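PDB 2QGU: probable signal peptide protein from Ralstonia solanacearum, which binds the phospholipid phosphatidylethanolamine and probably carries phospholipids across the periplasm between the outer and inner membranes. Local coordinates for residues 124-129 and 135-140; 33-38 and 152-157. The protein carries 13 engineered substitutions. All coordinates share one frame; numbering follows the deposited sequence. Where two conformers were deposited one is given.

Overall arrangement
Both contacts are built on one antiparallel sheet of the MlaC fold and lie on the same side of the chain's centre, with their own centres about 10 Å apart. Contact 2 sets helix 31-47, near the start of the chain, on strand 146-157; contact 1 falls between its two segments in the sequence and joins the chain that leaves strand 120-123 to strand 134-143. Strands 134-143 and 146-157 are sheet neighbours, so 135-140 and 152-157 run side by side, with probable hydrogen bonds from the N of Tyr-152 and of Val-154 to the O of Val-137 and of Val-135. Contact 1 lies toward the margin formed by 120-123, an outermost strand, while contact 2 is buried and reaches the bound phosphatidylethanolamine through Tyr-152.

Contact 1 (124-129 and 135-140); sequences KPFRAA and VVVRST
Phe-126 meets Val-135 at the rim of its ring: CG2 of Val-135 lies close to the ring plane, 3.6 Å from CE1 of Phe-126. With CG of Phe-126 anti to its backbone N (chi1 -177°), the ring reaches back to the strand although the CA-CB bond points neither toward nor away from it. Val-137 CG2 touches CE1 of Phe-126 more loosely, at 4.2 Å. The other branch of Val-135, CG1, packs on the methyl CB of Ala-128 at 3.5 Å, so this valine is shared by two residues of the incoming chain.

Farther along, the contact turns polar. A water accepts from Arg-138 N and probably donates to Pro-125 O, and beyond it the backbone closes directly, Lys-124 N giving a hydrogen bond of 2.9 Å to Arg-138 O. The extended Lys-124 side chain then crosses Arg-138, carrying NZ of Lys-124 over one face of the guanidinium, 3.4 Å from Arg-138 NH2. These like charges are probably eased by their other partners: Arg-138 NE has a salt bridge to Asp-151, and Lys-124 NZ donates to two waters. One lies 2.9 Å from Lys-124 NZ and donates to Ser-139 O; the other is hydrogen-bonded to Thr-140 OG1.

Segment 124-129 runs antiparallel to 135-140 but departs from sheet pairing after Lys-124, as the edge strand 120-123 gives way to a loop. Helix 31-47 adjoins the apolar end, where Gln-32 touches Phe-126 and Val-137, while strand 146-157 pairs with the other side of strand 134-143.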
loop_
_atom_site.group_PDB
_atom_site.type_symbol
_atom_site.label_atom_id
_atom_site.label_comp_id
_atom_site.label_asym_id
_atom_site.label_seq_id
_atom_site.Cartn_x
_atom_site.Cartn_y
_atom_site.Cartn_z
ATOM N N LYS A 124 7.179 16.784 5.179
ATOM C CA LYS A 124 8.064 17.136 6.276
ATOM C C LYS A 124 9.513 17.001 5.784
ATOM O O LYS A 124 9.761 16.403 4.729
ATOM C CB LYS A 124 7.780 16.238 7.484
ATOM C CG LYS A 124 6.388 16.465 8.087
ATOM C CD LYS A 124 6.106 15.472 9.196
ATOM C CE LYS A 124 4.727 15.729 9.783
ATOM N NZ LYS A 124 4.430 14.760 10.874
ATOM N N PRO A 125 10.477 17.569 6.529
ATOM C CA PRO A 125 11.865 17.459 6.078
ATOM C C PRO A 125 12.282 16.010 5.857
ATOM O O PRO A 125 11.913 15.124 6.637
ATOM C CB PRO A 125 12.658 18.049 7.249
ATOM C CG PRO A 125 11.703 19.004 7.897
ATOM C CD PRO A 125 10.371 18.336 7.788
ATOM N N PHE A 126 13.040 15.780 4.792
ATOM C CA PHE A 126 13.663 14.485 4.576
ATOM C C PHE A 126 14.918 14.421 5.427
ATOM O O PHE A 126 15.811 15.265 5.297
ATOM C CB PHE A 126 13.996 14.267 3.105
ATOM C CG PHE A 126 14.577 12.920 2.822
ATOM C CD1 PHE A 126 13.782 11.780 2.893
ATOM C CD2 PHE A 126 15.928 12.778 2.522
ATOM C CE1 PHE A 126 14.314 10.524 2.644
ATOM C CE2 PHE A 126 16.469 11.520 2.267
ATOM C CZ PHE A 126 15.660 10.395 2.331
ATOM N N ARG A 127 14.977 13.420 6.301
ATOM C CA ARG A 127 15.980 13.394 7.365
ATOM C C ARG A 127 17.102 12.381 7.185
ATOM O O ARG A 127 18.103 12.449 7.893
ATOM C CB ARG A 127 15.320 13.189 8.733
ATOM C CG ARG A 127 14.286 14.233 9.060
ATOM C CD ARG A 127 13.953 14.249 10.539
ATOM N NE ARG A 127 12.882 15.204 10.819
ATOM C CZ ARG A 127 13.065 16.508 10.999
ATOM N NH1 ARG A 127 14.285 17.032 10.956
ATOM N NH2 ARG A 127 12.014 17.292 11.236
ATOM N N ALA A 128 16.933 11.428 6.276
ATOM C CA ALA A 128 17.997 10.460 6.003
ATOM C C ALA A 128 19.113 11.090 5.166
ATOM O O ALA A 128 18.965 12.203 4.647
ATOM C CB ALA A 128 17.432 9.242 5.299
ATOM N N ALA A 129 20.233 10.382 5.035
ATOM C CA ALA A 129 21.317 10.850 4.177
ATOM C C ALA A 129 20.990 10.591 2.710
ATOM O O ALA A 129 20.255 9.647 2.381
ATOM C CB ALA A 129 22.626 10.179 4.549
ATOM N N VAL A 135 14.766 4.340 3.539
ATOM C CA VAL A 135 14.486 5.614 4.214
ATOM C C VAL A 135 12.992 5.794 4.470
ATOM O O VAL A 135 12.169 5.014 3.977
ATOM C CB VAL A 135 15.025 6.817 3.384
ATOM C CG1 VAL A 135 16.520 6.644 3.086
ATOM C CG2 VAL A 135 14.246 6.971 2.091
ATOM N N VAL A 136 12.650 6.827 5.238
ATOM C CA VAL A 136 11.254 7.185 5.476
ATOM C C VAL A 136 10.992 8.585 4.934
ATOM O O VAL A 136 11.797 9.494 5.134
ATOM C CB VAL A 136 10.907 7.078 6.985
ATOM C CG1 VAL A 136 9.544 7.701 7.319
ATOM C CG2 VAL A 136 10.942 5.615 7.427
ATOM N N VAL A 137 9.879 8.730 4.220
ATOM C CA VAL A 137 9.375 10.026 3.764
ATOM C C VAL A 137 8.097 10.318 4.540
ATOM O O VAL A 137 7.185 9.486 4.574
ATOM C CB VAL A 137 9.089 10.009 2.242
ATOM C CG1 VAL A 137 8.376 11.286 1.790
ATOM C CG2 VAL A 137 10.384 9.795 1.454
ATOM N N ARG A 138 8.046 11.482 5.183
ATOM C CA ARG A 138 6.914 11.829 6.036
ATOM C C ARG A 138 6.104 12.968 5.435
ATOM O O ARG A 138 6.657 13.912 4.870
ATOM C CB ARG A 138 7.389 12.195 7.444
ATOM C CG ARG A 138 8.245 11.114 8.121
ATOM C CD ARG A 138 8.426 11.399 9.607
ATOM N NE ARG A 138 7.148 11.288 10.309
ATOM C CZ ARG A 138 6.812 11.974 11.395
ATOM N NH1 ARG A 138 7.642 12.866 11.927
ATOM N NH2 ARG A 138 5.617 11.790 11.934
ATOM N N SER A 139 4.782 12.880 5.559
ATOM C CA SER A 139 3.902 13.865 4.942
ATOM C C SER A 139 2.616 14.058 5.738
ATOM O O SER A 139 2.270 13.241 6.600
ATOM C CB SER A 139 3.564 13.462 3.499
ATOM O OG SER A 139 2.514 12.504 3.450
ATOM N N THR A 140 1.924 15.154 5.431
ATOM C CA THR A 140 0.631 15.467 6.028
ATOM C C THR A 140 -0.336 15.849 4.917
ATOM O O THR A 140 -0.085 16.799 4.161
ATOM C CB THR A 140 0.728 16.656 7.019
ATOM O OG1 THR A 140 1.789 16.446 7.962
ATOM C CG2 THR A 140 -0.586 16.832 7.761
HETATM O O HOH W 1 3.686 12.562 9.097
HETATM O O HOH W 2 1.438 14.600 9.849
HETATM O O HOH W 3 10.393 13.132 4.946
#

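Contact 2 (33-38 and 152-157); sequences ATVKTA and YRVEKS. Engineered in segment 33-38: Ala-33 (natural residue Thr). Engineered in segment 152-157: Val-154 (natural residue Met).
Val-35 projects from helix 31-47 and divides its two methyl groups between Tyr-152 and Val-154, alternate residues on strand 146-157 that both turn their side chains toward the helix. The branch CG1 lies over one face of the Tyr-152 ring in a CH-pi contact, 3.8 Å from the ring centroid and 23° off the ring normal. It is displaced toward one rim of the ring, with CD2 of Tyr-152 the nearest atom to CG1 of Val-35 at 3.6 Å. The valine side chain crosses the tyrosine obliquely. Val-35 holds CG1 anti to its backbone N (chi1 172°), which leaves CG2 beside that nitrogen and directs it to the second partner. CG2 of Val-35 meets CG2 of Val-154 at 3.8 Å, a methyl-to-methyl contact. Val-154 is an engineered residue, methionine in the natural sequence.

All three side chains are buried, and no hydrogen bond joins the two segments, so the helix rests on the strand through apolar surface alone. This is the helix-on-sheet packing of the MlaC family, which belongs to the NTF2 clan and in which an antiparallel sheet is covered by helices. Val-137 on the adjoining strand 134-143 touches both Val-35 and Val-154, and Trp-161 of strand 160-168 packs on Val-154 from the other neighbouring strand.

Tyr-152 also lines the ligand pocket and touches the bound phosphatidylethanolamine, its side chain about 4 Å from the lipid. Val-35 therefore covers part of a ring that itself forms pocket wall. Within the helix, Ala-33, an engineered residue (threonine in the natural sequence), has an O that accepts from both Thr-37 N and Thr-37 OG1, the hydroxyl at 2.9 Å, with the two donors arriving from opposite faces of the carbonyl plane.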
loop_
_atom_site.group_PDB
_atom_site.type_symbol
_atom_site.label_atom_id
_atom_site.label_comp_id
_atom_site.label_asym_id
_atom_site.label_seq_id
_atom_site.Cartn_x
_atom_site.Cartn_y
_atom_site.Cartn_z
ATOM N N ALA A 33 11.254 12.865 -3.733
ATOM C CA ALA A 33 10.745 13.305 -5.039
ATOM C C ALA A 33 9.863 12.235 -5.672
ATOM O O ALA A 33 8.811 12.540 -6.237
ATOM C CB ALA A 33 11.898 13.671 -5.974
ATOM N N THR A 34 10.290 10.982 -5.554
ATOM C CA THR A 34 9.548 9.839 -6.074
ATOM C C THR A 34 8.174 9.728 -5.413
ATOM O O THR A 34 7.149 9.575 -6.091
ATOM C CB THR A 34 10.339 8.532 -5.892
ATOM O OG1 THR A 34 11.574 8.629 -6.611
ATOM C CG2 THR A 34 9.555 7.333 -6.418
ATOM N N VAL A 35 8.150 9.817 -4.086
ATOM C CA VAL A 35 6.893 9.756 -3.349
ATOM C C VAL A 35 5.990 10.926 -3.743
ATOM O O VAL A 35 4.817 10.724 -4.072
ATOM C CB VAL A 35 7.121 9.737 -1.820
ATOM C CG1 VAL A 35 5.801 9.875 -1.079
ATOM C CG2 VAL A 35 7.829 8.451 -1.405
ATOM N N LYS A 36 6.536 12.142 -3.724
ATOM C CA LYS A 36 5.742 13.335 -4.034
ATOM C C LYS A 36 5.106 13.249 -5.421
ATOM O O LYS A 36 3.921 13.537 -5.587
ATOM C CB LYS A 36 6.584 14.615 -3.923
ATOM C CG LYS A 36 5.767 15.886 -4.138
ATOM C CD LYS A 36 6.625 17.143 -4.123
ATOM C CE LYS A 36 5.854 18.335 -4.686
ATOM N NZ LYS A 36 5.385 18.114 -6.096
ATOM N N THR A 37 5.902 12.864 -6.413
ATOM C CA THR A 37 5.427 12.737 -7.789
ATOM C C THR A 37 4.292 11.712 -7.893
ATOM O O THR A 37 3.260 11.987 -8.513
ATOM C CB THR A 37 6.587 12.385 -8.743
ATOM O OG1 THR A 37 7.567 13.428 -8.681
ATOM C CG2 THR A 37 6.095 12.247 -10.181
ATOM N N ALA A 38 4.471 10.558 -7.249
ATOM C CA ALA A 38 3.476 9.487 -7.270
ATOM C C ALA A 38 2.168 9.896 -6.594
ATOM O O ALA A 38 1.085 9.685 -7.138
ATOM C CB ALA A 38 4.037 8.227 -6.624
ATOM N N TYR A 152 5.983 6.955 4.486
ATOM C CA TYR A 152 6.301 5.911 3.520
ATOM C C TYR A 152 7.680 5.359 3.770
ATOM O O TYR A 152 8.603 6.122 4.052
ATOM C CB TYR A 152 6.272 6.481 2.098
ATOM C CG TYR A 152 4.987 7.180 1.765
ATOM C CD1 TYR A 152 3.941 6.490 1.158
ATOM C CD2 TYR A 152 4.807 8.531 2.067
ATOM C CE1 TYR A 152 2.748 7.122 0.857
ATOM C CE2 TYR A 152 3.607 9.182 1.769
ATOM C CZ TYR A 152 2.581 8.463 1.164
ATOM O OH TYR A 152 1.377 9.058 0.849
ATOM N N ARG A 153 7.824 4.041 3.676
ATOM C CA ARG A 153 9.149 3.434 3.607
ATOM C C ARG A 153 9.517 3.282 2.142
ATOM O O ARG A 153 8.709 2.816 1.332
ATOM C CB ARG A 153 9.204 2.087 4.335
ATOM C CG ARG A 153 9.091 2.200 5.842
ATOM C CD ARG A 153 9.735 1.021 6.554
ATOM N NE ARG A 153 9.642 1.174 8.003
ATOM C CZ ARG A 153 10.517 1.836 8.758
ATOM N NH1 ARG A 153 11.585 2.411 8.216
ATOM N NH2 ARG A 153 10.326 1.914 10.068
ATOM N N VAL A 154 10.733 3.700 1.804
ATOM C CA VAL A 154 11.178 3.729 0.417
ATOM C C VAL A 154 12.552 3.093 0.322
ATOM O O VAL A 154 13.436 3.390 1.121
ATOM C CB VAL A 154 11.223 5.182 -0.152
ATOM C CG1 VAL A 154 11.025 5.165 -1.652
ATOM C CG2 VAL A 154 10.154 6.077 0.503
ATOM N N GLU A 155 12.717 2.196 -0.645
ATOM C CA GLU A 155 13.986 1.507 -0.843
ATOM C C GLU A 155 14.513 1.759 -2.249
ATOM O O GLU A 155 13.754 1.690 -3.219
ATOM C CB GLU A 155 13.832 0.003 -0.602
ATOM C CG GLU A 155 15.149 -0.760 -0.766
ATOM C CD GLU A 155 15.014 -2.272 -0.738
ATOM O OE1 GLU A 155 13.882 -2.801 -0.690
ATOM O OE2 GLU A 155 16.077 -2.937 -0.775
ATOM N N LYS A 156 15.812 2.036 -2.351
ATOM C CA LYS A 156 16.438 2.278 -3.642
ATOM C C LYS A 156 16.882 0.956 -4.240
ATOM O O LYS A 156 17.831 0.335 -3.752
ATOM C CB LYS A 156 17.625 3.235 -3.520
ATOM C CG LYS A 156 18.038 3.831 -4.857
ATOM C CD LYS A 156 19.130 4.861 -4.687
ATOM C CE LYS A 156 19.393 5.580 -5.995
ATOM N NZ LYS A 156 20.346 6.707 -5.796
ATOM N N SER A 157 16.162 0.542 -5.283
ATOM C CA SER A 157 16.441 -0.680 -6.032
ATOM C C SER A 157 17.335 -0.336 -7.222
ATOM O O SER A 157 17.493 0.842 -7.543
ATOM C CB SER A 157 15.125 -1.312 -6.522
ATOM O OG SER A 157 14.487 -0.525 -7.524
#